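Local coordinates for proteinase K (Serratia sp., PDB 2B6N), which hydrolyses peptide bonds as a calcium-binding serine endopeptidase of the subtilase family, probably through a Ser-His-Asp charge relay, at residues 95-98 against 99-103; 166-169 against 170-173. All coordinates share one frame; numbering follows the deposited sequence.

Contact 1. Residues 95-98 against 99-103; sequences GVRV and LNCSG
Arg-97, the last residue of strand 92-97 in the parallel subtilase sheet, runs its side chain alongside the chain that follows and brings its guanidinium to Cys-101. CG stands anti to the backbone N (chi1 175°) and the chain stays extended as far as NE, which carries the head past Leu-99, whose O lies 3.5 Å from CG. At the end NH2 approaches Cys-101 edge-on, the backbone N of Cys-101 lying in the guanidinium plane at 3.5 Å from NH2. The charge of Arg-97 is paired with Asp-58 and Asp-61, both of which form salt bridges with NH1, while NE makes a weak hydrogen bond to Thr-40 O. In Val-98 (chi1 -58°) CG2 sits between the residue's own N and carbonyl carbon, and this is the methyl turned to Leu-99 CG, at 4.0 Å. Val-98 packs on Ile-38, Val-110 and Leu-131, whereas Leu-99 reaches Thr-40 and lies close to Asp-39 and His-72, predicted charge-relay residues. Beyond them the chain bends through a type I beta turn, closed by Gly-103 N donating to Asn-100 O at 2.9 Å. Asn-100 OD1 accepts from Ser-102 N at 3.0 Å, an Asx turn, with the donor raised above the amide plane, and takes a further hydrogen bond from Ser-104 N. Cys-101, disulfide-bonded to Cys-69, holds its SG 3.6 Å from Arg-97 NH2.

Contact 2. Residues 166-169 against 170-173; sequences NYSP and ARAA
Tyr-167 and Arg-171 meet through the backbone at a tight chain reversal entered by a cis peptide bond between Ser-168 and Pro-169. Two main-chain hydrogen bonds hold the bend. Arg-171 N donates to Tyr-167 O at 2.9 Å, reaching that oxygen almost head-on to its carbonyl (C=O...N 160°). Ala-172 N donates to Pro-169 O, also at 2.9 Å, and closes a type I beta turn from Pro-169 to Ala-172; here the donor sits well above the carbonyl plane. Carbon atoms crowd the same two oxygens. Ala-172 CB comes within 3.2 Å of Pro-169 O. With chi1 at 75°, Arg-171 CG is lodged between its own backbone N and carbonyl carbon, which brings CG to 3.3 Å from Tyr-167 O before the chain extends past Ser-168. A separate apolar contact sets Ala-170 CB 4.3 Å from Tyr-167 CB. The polar ends gather on a shared acid: Ser-168 OG lies oblique to the Arg-171 guanidinium, 3.5 Å from NE, and both bind Asp-140, NE through a salt bridge to OD2 and OG through a hydrogen bond to OD1. Ser-168 OG also accepts a hydrogen bond from Ser-136 N. Strand 167-168 pairs antiparallel with strand 133-134 through Ser-168 and Gly-133, while Pro-169 and Ala-172 pack against helix 137-148, and the turn leads on toward strand 176-181.

Overall arrangement
Contacts 1 and 2 are two local bends, in series along the chain within one subtilase domain, with centres 20 Å apart and nearest atoms about 9 Å apart, so neither touches the other. Contact 1 follows strand 92-97 and leads to helix 107-120; contact 2 lies between the short strand 167-168 and strand 176-181. In the parallel sheet, strands 92-97 and 176-181 are separated by strands 34-39, 125-129 and 152-156. Only contact 1 comes close to the predicted charge relay: the side chain of Leu-99 is about 4 Å from that of Asp-39 and about 5 Å from that of His-72, whereas Pro-169 stays about 10 Å from Ser-224 and about 11 Å from Asp-39, side chain to side chain.

Contact 1. Residues 95-98 against 99-103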
loop_
_atom_site.group_PDB
_atom_site.type_symbol
_atom_site.label_atom_id
_atom_site.label_comp_id
_atom_site.label_asym_id
_atom_site.label_seq_id
_atom_site.Cartn_x
_atom_site.Cartn_y
_atom_site.Cartn_z
ATOM N N GLY A 95 9.560 -6.745 5.738
ATOM C CA GLY A 95 9.165 -5.821 6.795
ATOM C C GLY A 95 10.264 -4.834 7.166
ATOM O O GLY A 95 11.418 -5.223 7.438
ATOM N N VAL A 96 9.909 -3.553 7.146
ATOM C CA VAL A 96 10.797 -2.477 7.601
ATOM C C VAL A 96 10.052 -1.785 8.730
ATOM O O VAL A 96 9.116 -1.030 8.488
ATOM C CB VAL A 96 11.163 -1.508 6.448
ATOM C CG1 VAL A 96 12.175 -0.463 6.918
ATOM C CG2 VAL A 96 11.772 -2.310 5.298
ATOM N N ARG A 97 10.432 -2.096 9.970
ATOM C CA ARG A 97 9.672 -1.612 11.128
ATOM C C ARG A 97 10.132 -0.228 11.586
ATOM O O ARG A 97 11.271 -0.044 12.085
ATOM C CB ARG A 97 9.687 -2.650 12.272
ATOM C CG ARG A 97 9.015 -2.146 13.552
ATOM C CD ARG A 97 8.915 -3.255 14.605
ATOM N NE ARG A 97 8.133 -2.841 15.773
ATOM C CZ ARG A 97 8.564 -2.847 17.040
ATOM N NH1 ARG A 97 9.791 -3.257 17.356
ATOM N NH2 ARG A 97 7.745 -2.443 18.003
ATOM N N VAL A 98 9.238 0.750 11.420
ATOM C CA VAL A 98 9.533 2.131 11.806
ATOM C C VAL A 98 8.497 2.674 12.792
ATOM O O VAL A 98 8.590 3.832 13.241
ATOM C CB VAL A 98 9.668 3.076 10.592
ATOM C CG1 VAL A 98 10.760 2.583 9.650
ATOM C CG2 VAL A 98 8.332 3.235 9.835
ATOM N N LEU A 99 7.516 1.833 13.114
ATOM C CA LEU A 99 6.434 2.230 14.013
ATOM C C LEU A 99 6.390 1.235 15.142
ATOM O O LEU A 99 6.573 0.039 14.908
ATOM C CB LEU A 99 5.080 2.247 13.272
ATOM C CG LEU A 99 4.956 3.180 12.061
ATOM C CD1 LEU A 99 3.530 3.144 11.513
ATOM C CD2 LEU A 99 5.368 4.603 12.452
ATOM N N ASN A 100 6.170 1.737 16.361
ATOM C CA ASN A 100 6.227 0.895 17.568
ATOM C C ASN A 100 4.941 0.063 17.836
ATOM O O ASN A 100 4.026 0.005 16.991
ATOM C CB ASN A 100 6.648 1.748 18.796
ATOM C CG ASN A 100 5.647 2.834 19.139
ATOM O OD1 ASN A 100 4.445 2.700 18.888
ATOM N ND2 ASN A 100 6.132 3.910 19.746
ATOM N N CYS A 101 4.883 -0.609 18.991
ATOM C CA CYS A 101 3.748 -1.481 19.310
ATOM C C CYS A 101 2.415 -0.721 19.379
ATOM O O CYS A 101 1.349 -1.311 19.195
ATOM C CB CYS A 101 4.005 -2.270 20.609
ATOM S SG CYS A 101 5.411 -3.473 20.556
ATOM N N SER A 102 2.485 0.580 19.630
ATOM C CA SER A 102 1.300 1.437 19.711
ATOM C C SER A 102 1.023 2.150 18.375
ATOM O O SER A 102 0.049 2.904 18.251
ATOM C CB SER A 102 1.465 2.450 20.869
ATOM N N GLY A 103 1.886 1.904 17.377
ATOM C CA GLY A 103 1.710 2.432 16.014
ATOM C C GLY A 103 2.353 3.795 15.796
ATOM O O GLY A 103 2.077 4.457 14.792
#

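Contact 2. Residues 166-169 against 170-173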
loop_
_atom_site.group_PDB
_atom_site.type_symbol
_atom_site.label_atom_id
_atom_site.label_comp_id
_atom_site.label_asym_id
_atom_site.label_seq_id
_atom_site.Cartn_x
_atom_site.Cartn_y
_atom_site.Cartn_z
ATOM N N ASN A 166 -1.120 18.755 2.886
ATOM C CA ASN A 166 -0.664 19.275 4.169
ATOM C C ASN A 166 0.185 18.297 4.976
ATOM O O ASN A 166 0.600 18.619 6.104
ATOM C CB ASN A 166 -1.864 19.717 5.016
ATOM C CG ASN A 166 -1.489 20.789 5.997
ATOM O OD1 ASN A 166 -0.816 21.758 5.631
ATOM N ND2 ASN A 166 -1.898 20.625 7.249
ATOM N N TYR A 167 0.430 17.104 4.417
ATOM C CA TYR A 167 1.015 15.986 5.184
ATOM C C TYR A 167 2.148 15.324 4.421
ATOM O O TYR A 167 2.149 15.343 3.193
ATOM C CB TYR A 167 -0.063 14.929 5.508
ATOM C CG TYR A 167 -1.288 15.523 6.166
ATOM C CD1 TYR A 167 -2.419 15.827 5.425
ATOM C CD2 TYR A 167 -1.290 15.812 7.533
ATOM C CE1 TYR A 167 -3.548 16.393 6.030
ATOM C CE2 TYR A 167 -2.395 16.370 8.141
ATOM C CZ TYR A 167 -3.521 16.659 7.381
ATOM O OH TYR A 167 -4.613 17.210 7.998
ATOM N N SER A 168 3.105 14.752 5.154
ATOM C CA SER A 168 4.206 13.975 4.579
ATOM C C SER A 168 4.162 12.527 5.087
ATOM O O SER A 168 3.900 12.303 6.269
ATOM C CB SER A 168 5.569 14.588 4.949
ATOM O OG SER A 168 5.761 15.836 4.289
ATOM N N PRO A 169 4.488 11.548 4.214
ATOM C CA PRO A 169 4.942 11.735 2.822
ATOM C C PRO A 169 3.857 11.929 1.754
ATOM O O PRO A 169 4.186 11.952 0.559
ATOM C CB PRO A 169 5.711 10.440 2.553
ATOM C CG PRO A 169 4.923 9.406 3.296
ATOM C CD PRO A 169 4.535 10.131 4.614
ATOM N N ALA A 170 2.596 12.076 2.162
ATOM C CA ALA A 170 1.483 12.279 1.199
ATOM C C ALA A 170 1.775 13.313 0.098
ATOM O O ALA A 170 1.458 13.087 -1.096
ATOM C CB ALA A 170 0.166 12.631 1.934
ATOM N N ARG A 171 2.377 14.433 0.480
ATOM C CA ARG A 171 2.593 15.538 -0.468
ATOM C C ARG A 171 3.832 15.348 -1.327
ATOM O O ARG A 171 4.028 16.096 -2.313
ATOM C CB ARG A 171 2.674 16.876 0.300
ATOM C CG ARG A 171 4.003 17.042 1.030
ATOM C CD ARG A 171 4.067 18.349 1.865
ATOM N NE ARG A 171 5.475 18.624 2.169
ATOM C CZ ARG A 171 6.004 19.807 2.499
ATOM N NH1 ARG A 171 5.274 20.903 2.583
ATOM N NH2 ARG A 171 7.306 19.871 2.745
ATOM N N ALA A 172 4.686 14.384 -0.958
ATOM C CA ALA A 172 5.968 14.200 -1.653
ATOM C C ALA A 172 5.710 14.034 -3.155
ATOM O O ALA A 172 4.917 13.191 -3.562
ATOM C CB ALA A 172 6.740 12.998 -1.108
ATOM N N ALA A 173 6.395 14.841 -3.965
ATOM C CA ALA A 173 6.135 14.894 -5.423
ATOM C C ALA A 173 6.122 13.535 -6.107
ATOM O O ALA A 173 5.253 13.245 -6.938
ATOM C CB ALA A 173 7.163 15.776 -6.097
#